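Side-chain contacts in type II restriction enzyme AgeI (Thalassobius gelatinovorus, PDB 5DWA), which recognises the double-stranded DNA sequence 5'-ACCGGT-3' and cleaves it after the first A, acting as a dimer: residues P180-M185 with G232-C237; H256-G261 with D266-D271. All coordinates share one frame; numbering follows the deposited sequence.

Interaction 1 closes before interaction 2 opens along the chain, and their centres lie about 17 Å apart. Both rest on the mixed sheet of this PD-(D/E)XK nuclease. Interaction 1 ties helix 178-187 to the turn that leads from helix 223-230 into strand 236-239; interaction 2 joins the end of the next strand, 257-259, to the start of the C-terminal helix 268-277. The two strands are parallel neighbours, and C237 bridges the contacts through probable backbone hydrogen bonds to H256 and Y258. Strand 257-259 is the outermost on its side within the chain, so interaction 2 lies at the sheet's border and interaction 1 one strand further in.

Interaction 1: residues P180-M185 with G232-C237; sequences PASRIM and GDFSAC
D233 OD1 takes two nitrogens of R183 at once, NE at 2.9 Å and NH2 at 3.0 Å, in a side-on salt bridge that converges on a single oxygen. The oxygen lies in the guanidinium plane, but both nitrogens reach it from one face of the carboxylate: NE comes from well above that plane, NH2 on the syn side and closer to it. The two flat groups are thus turned 51° against each other. R183 gets there with a chain extended from CG to NE, lying alongside D233, and V136 of the second subunit packs on it.

One residue earlier on the helix, S182 OG donates to the backbone O of D233 over 2.6 Å, in the carbonyl plane. Its hydroxyl is anti to the backbone N (chi1 -175°), which points it at the turn, where it also passes F234 CD1 at 3.3 Å. S192 OG on strand 191-196 is its second hydrogen-bond partner, and H166 meets the F234 ring edge-to-face.

Two successive helix residues therefore hold both the backbone and the side chain of D233, and the arginine is likely to offset the charge of this buried carboxylate, which probably steadies the turn before strand 236-239.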
loop_
_atom_site.group_PDB
_atom_site.type_symbol
_atom_site.label_atom_id
_atom_site.label_comp_id
_atom_site.label_asym_id
_atom_site.label_seq_id
_atom_site.Cartn_x
_atom_site.Cartn_y
_atom_site.Cartn_z
ATOM N N PRO A 180 0.827 13.056 4.725
ATOM C CA PRO A 180 -0.179 14.094 5.000
ATOM C C PRO A 180 -0.608 14.130 6.469
ATOM O O PRO A 180 -0.721 15.215 7.024
ATOM C CB PRO A 180 -1.347 13.699 4.086
ATOM C CG PRO A 180 -0.697 12.932 2.968
ATOM C CD PRO A 180 0.392 12.151 3.643
ATOM N N ALA A 181 -0.812 12.972 7.091
ATOM C CA ALA A 181 -1.133 12.935 8.517
ATOM C C ALA A 181 -0.041 13.615 9.328
ATOM O O ALA A 181 -0.319 14.387 10.242
ATOM C CB ALA A 181 -1.323 11.499 8.990
ATOM N N SER A 182 1.209 13.328 8.987
ATOM C CA SER A 182 2.331 13.853 9.741
ATOM C C SER A 182 2.408 15.370 9.645
ATOM O O SER A 182 2.637 16.049 10.644
ATOM C CB SER A 182 3.637 13.225 9.259
ATOM O OG SER A 182 4.716 13.654 10.066
ATOM N N ARG A 183 2.226 15.898 8.442
ATOM C CA ARG A 183 2.256 17.339 8.258
ATOM C C ARG A 183 1.143 18.014 9.047
ATOM O O ARG A 183 1.339 19.078 9.633
ATOM C CB ARG A 183 2.135 17.689 6.778
ATOM C CG ARG A 183 3.364 17.362 5.973
ATOM C CD ARG A 183 3.164 17.748 4.520
ATOM N NE ARG A 183 4.311 17.376 3.701
ATOM C CZ ARG A 183 4.337 17.464 2.376
ATOM N NH1 ARG A 183 3.276 17.917 1.720
ATOM N NH2 ARG A 183 5.422 17.105 1.709
ATOM N N ILE A 184 -0.028 17.383 9.066
ATOM C CA ILE A 184 -1.161 17.919 9.814
ATOM C C ILE A 184 -0.841 17.942 11.309
ATOM O O ILE A 184 -1.058 18.947 11.989
ATOM C CB ILE A 184 -2.436 17.096 9.545
ATOM C CG1 ILE A 184 -2.945 17.376 8.127
ATOM C CG2 ILE A 184 -3.521 17.409 10.564
ATOM C CD1 ILE A 184 -3.932 16.341 7.600
ATOM N N MET A 185 -0.310 16.834 11.819
ATOM C CA MET A 185 0.083 16.765 13.218
ATOM C C MET A 185 1.114 17.826 13.607
ATOM O O MET A 185 0.962 18.497 14.624
ATOM C CB MET A 185 0.630 15.376 13.538
ATOM C CG MET A 185 -0.416 14.289 13.451
ATOM S SD MET A 185 0.283 12.624 13.514
ATOM C CE MET A 185 1.028 12.668 15.142
ATOM N N GLY A 232 11.270 17.597 5.453
ATOM C CA GLY A 232 10.933 17.677 6.867
ATOM C C GLY A 232 9.546 17.158 7.193
ATOM O O GLY A 232 8.823 17.752 7.999
ATOM N N ASP A 233 9.179 16.036 6.581
ATOM C CA ASP A 233 7.821 15.508 6.694
ATOM C C ASP A 233 7.522 14.847 8.046
ATOM O O ASP A 233 6.370 14.526 8.321
ATOM C CB ASP A 233 7.550 14.504 5.571
ATOM C CG ASP A 233 7.385 15.167 4.217
ATOM O OD1 ASP A 233 6.996 16.355 4.180
ATOM O OD2 ASP A 233 7.633 14.494 3.192
ATOM N N PHE A 234 8.550 14.639 8.870
ATOM C CA PHE A 234 8.402 14.041 10.207
ATOM C C PHE A 234 9.266 14.790 11.215
ATOM O O PHE A 234 10.271 15.395 10.846
ATOM C CB PHE A 234 8.790 12.547 10.205
ATOM C CG PHE A 234 7.959 11.712 9.289
ATOM C CD1 PHE A 234 6.772 11.148 9.727
ATOM C CD2 PHE A 234 8.350 11.506 7.975
ATOM C CE1 PHE A 234 5.991 10.392 8.872
ATOM C CE2 PHE A 234 7.580 10.751 7.115
ATOM C CZ PHE A 234 6.398 10.186 7.564
ATOM N N SER A 235 8.876 14.746 12.486
ATOM C CA SER A 235 9.633 15.420 13.538
ATOM C C SER A 235 11.023 14.820 13.656
ATOM O O SER A 235 12.008 15.522 13.895
ATOM C CB SER A 235 8.911 15.323 14.883
ATOM O OG SER A 235 7.631 15.916 14.818
ATOM N N ALA A 236 11.075 13.501 13.498
ATOM C CA ALA A 236 12.308 12.732 13.592
ATOM C C ALA A 236 12.022 11.326 13.113
ATOM O O ALA A 236 10.873 10.904 13.082
ATOM C CB ALA A 236 12.835 12.706 15.006
ATOM N N CYS A 237 13.073 10.618 12.716
ATOM C CA CYS A 237 12.947 9.232 12.298
ATOM C C CYS A 237 13.914 8.380 13.097
ATOM O O CYS A 237 15.090 8.733 13.258
ATOM C CB CYS A 237 13.217 9.096 10.794
ATOM S SG CYS A 237 13.302 7.380 10.178
#

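Interaction 2: residues H256-G261 with D266-D271; sequences HIYVSG and DDEFTD
The E268 carboxylate reaches back from the first turn of helix 268-277 to Y258, where OE2 comes within 3.7 Å of ring carbon CD1 and OE1 lies equally near CB. Ring and carboxylate planes stand almost perpendicular, 83° apart, and the two side chains cross at about a right angle. CG of E268 is anti to its carbonyl carbon (chi1 -73°) and the chain runs on extended, which carries the acid across to the strand.

Water supplies the polar part of the contact. One molecule accepts from V259 N and donates to E268 OE1 at 2.8 Å; a second donates both to V259 O and to the same OE1, 3.0 Å away. The single oxygen OE1 is thereby coupled to both polar backbone groups of V259. Further along, a third water accepts from F269 N and donates to S260 OG, whose own proton goes to G261 O at 2.8 Å.

Behind these contacts the helix start is set by a capping box: T270 N donates to D267 OD1 over 3.0 Å, nearly straight (169°), and D267 N donates to T270 OG1 at 2.9 Å. The other carboxylate oxygen of D267 is hydrogen-bonded to Y104 OH on helix 84-109. F238, on strand 236-239, meets the rings of both Y258 and F269. With an alanine in place of Y258, F238 would probably lose a ring neighbour and the E268 carboxylate the surface that limits its turning. Strand end and helix start are thus joined largely through water at the surface, an arrangement in which the acid of E268 is likely to stay charged while D267, as N-cap, marks where the helix begins.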
loop_
_atom_site.group_PDB
_atom_site.type_symbol
_atom_site.label_atom_id
_atom_site.label_comp_id
_atom_site.label_asym_id
_atom_site.label_seq_id
_atom_site.Cartn_x
_atom_site.Cartn_y
_atom_site.Cartn_z
ATOM N N HIS A 256 16.022 14.720 11.459
ATOM C CA HIS A 256 17.081 13.726 11.394
ATOM C C HIS A 256 16.590 12.288 11.409
ATOM O O HIS A 256 15.518 11.991 11.929
ATOM C CB HIS A 256 18.047 13.936 12.555
ATOM C CG HIS A 256 18.858 15.186 12.439
ATOM N ND1 HIS A 256 18.321 16.443 12.618
ATOM C CD2 HIS A 256 20.168 15.372 12.153
ATOM C CE1 HIS A 256 19.268 17.350 12.451
ATOM N NE2 HIS A 256 20.398 16.726 12.170
ATOM N N ILE A 257 17.390 11.418 10.801
ATOM C CA ILE A 257 17.259 9.972 10.937
ATOM C C ILE A 257 18.269 9.492 11.978
ATOM O O ILE A 257 19.477 9.741 11.846
ATOM C CB ILE A 257 17.500 9.251 9.596
ATOM C CG1 ILE A 257 16.384 9.571 8.602
ATOM C CG2 ILE A 257 17.595 7.745 9.799
ATOM C CD1 ILE A 257 16.785 9.378 7.150
ATOM N N TYR A 258 17.761 8.837 13.021
ATOM C CA TYR A 258 18.576 8.233 14.076
ATOM C C TYR A 258 18.532 6.714 13.965
ATOM O O TYR A 258 17.543 6.149 13.506
ATOM C CB TYR A 258 18.093 8.673 15.463
ATOM C CG TYR A 258 18.126 10.170 15.664
ATOM C CD1 TYR A 258 19.313 10.822 15.982
ATOM C CD2 TYR A 258 16.974 10.934 15.521
ATOM C CE1 TYR A 258 19.350 12.196 16.156
ATOM C CE2 TYR A 258 17.003 12.302 15.692
ATOM C CZ TYR A 258 18.191 12.928 16.008
ATOM O OH TYR A 258 18.213 14.295 16.181
ATOM N N VAL A 259 19.606 6.060 14.389
ATOM C CA VAL A 259 19.741 4.617 14.220
ATOM C C VAL A 259 20.204 3.987 15.525
ATOM O O VAL A 259 21.155 4.466 16.145
ATOM C CB VAL A 259 20.745 4.266 13.092
ATOM C CG1 VAL A 259 20.847 2.759 12.901
ATOM C CG2 VAL A 259 20.348 4.935 11.782
ATOM N N SER A 260 19.549 2.909 15.946
ATOM C CA SER A 260 19.948 2.239 17.182
ATOM C C SER A 260 19.512 0.792 17.218
ATOM O O SER A 260 18.727 0.348 16.381
ATOM C CB SER A 260 19.375 2.961 18.406
ATOM O OG SER A 260 18.003 2.654 18.599
ATOM N N GLY A 261 20.036 0.063 18.200
ATOM C CA GLY A 261 19.516 -1.245 18.535
ATOM C C GLY A 261 18.166 -1.069 19.207
ATOM O O GLY A 261 17.741 0.058 19.481
ATOM N N ASP A 266 17.395 3.433 28.378
ATOM C CA ASP A 266 17.353 4.713 27.681
ATOM C C ASP A 266 18.104 4.634 26.356
ATOM O O ASP A 266 19.131 3.956 26.259
ATOM C CB ASP A 266 17.954 5.821 28.552
ATOM C CG ASP A 266 17.154 6.073 29.808
ATOM O OD1 ASP A 266 16.537 7.153 29.913
ATOM O OD2 ASP A 266 17.131 5.187 30.689
ATOM N N ASP A 267 17.590 5.314 25.333
ATOM C CA ASP A 267 18.301 5.421 24.062
ATOM C C ASP A 267 18.016 6.766 23.398
ATOM O O ASP A 267 17.439 7.657 24.022
ATOM C CB ASP A 267 17.940 4.256 23.123
ATOM C CG ASP A 267 16.456 4.192 22.779
ATOM O OD1 ASP A 267 15.690 5.106 23.137
ATOM O OD2 ASP A 267 16.047 3.211 22.124
ATOM N N GLU A 268 18.430 6.920 22.146
ATOM C CA GLU A 268 18.223 8.184 21.448
ATOM C C GLU A 268 16.745 8.550 21.343
ATOM O O GLU A 268 16.394 9.728 21.395
ATOM C CB GLU A 268 18.855 8.140 20.061
ATOM C CG GLU A 268 20.369 8.213 20.091
ATOM C CD GLU A 268 20.955 8.570 18.746
ATOM O OE1 GLU A 268 20.794 7.776 17.796
ATOM O OE2 GLU A 268 21.568 9.652 18.636
ATOM N N PHE A 269 15.881 7.547 21.208
ATOM C CA PHE A 269 14.445 7.799 21.109
ATOM C C PHE A 269 13.877 8.344 22.420
ATOM O O PHE A 269 13.175 9.361 22.422
ATOM C CB PHE A 269 13.697 6.527 20.692
ATOM C CG PHE A 269 12.198 6.680 20.682
ATOM C CD1 PHE A 269 11.582 7.535 19.782
ATOM C CD2 PHE A 269 11.405 5.975 21.577
ATOM C CE1 PHE A 269 10.202 7.680 19.768
ATOM C CE2 PHE A 269 10.023 6.120 21.569
ATOM C CZ PHE A 269 9.423 6.969 20.656
ATOM N N THR A 270 14.189 7.686 23.535
ATOM C CA THR A 270 13.677 8.141 24.826
ATOM C C THR A 270 14.296 9.492 25.201
ATOM O O THR A 270 13.600 10.375 25.696
ATOM C CB THR A 270 13.922 7.111 25.946
ATOM O OG1 THR A 270 15.329 6.945 26.175
ATOM C CG2 THR A 270 13.307 5.775 25.571
ATOM N N ASP A 271 15.589 9.661 24.932
ATOM C CA ASP A 271 16.242 10.950 25.162
ATOM C C ASP A 271 15.538 12.049 24.373
ATOM O O ASP A 271 15.343 13.165 24.868
ATOM C CB ASP A 271 17.720 10.894 24.772
ATOM C CG ASP A 271 18.552 10.081 25.745
ATOM O OD1 ASP A 271 18.080 9.816 26.871
ATOM O OD2 ASP A 271 19.689 9.714 25.382
HETATM O O HOH W 1 21.820 7.767 15.238
HETATM O O HOH W 2 22.072 5.267 18.853
HETATM O O HOH W 3 16.911 5.113 19.958
HETATM O O HOH W 4 17.399 0.973 22.198
#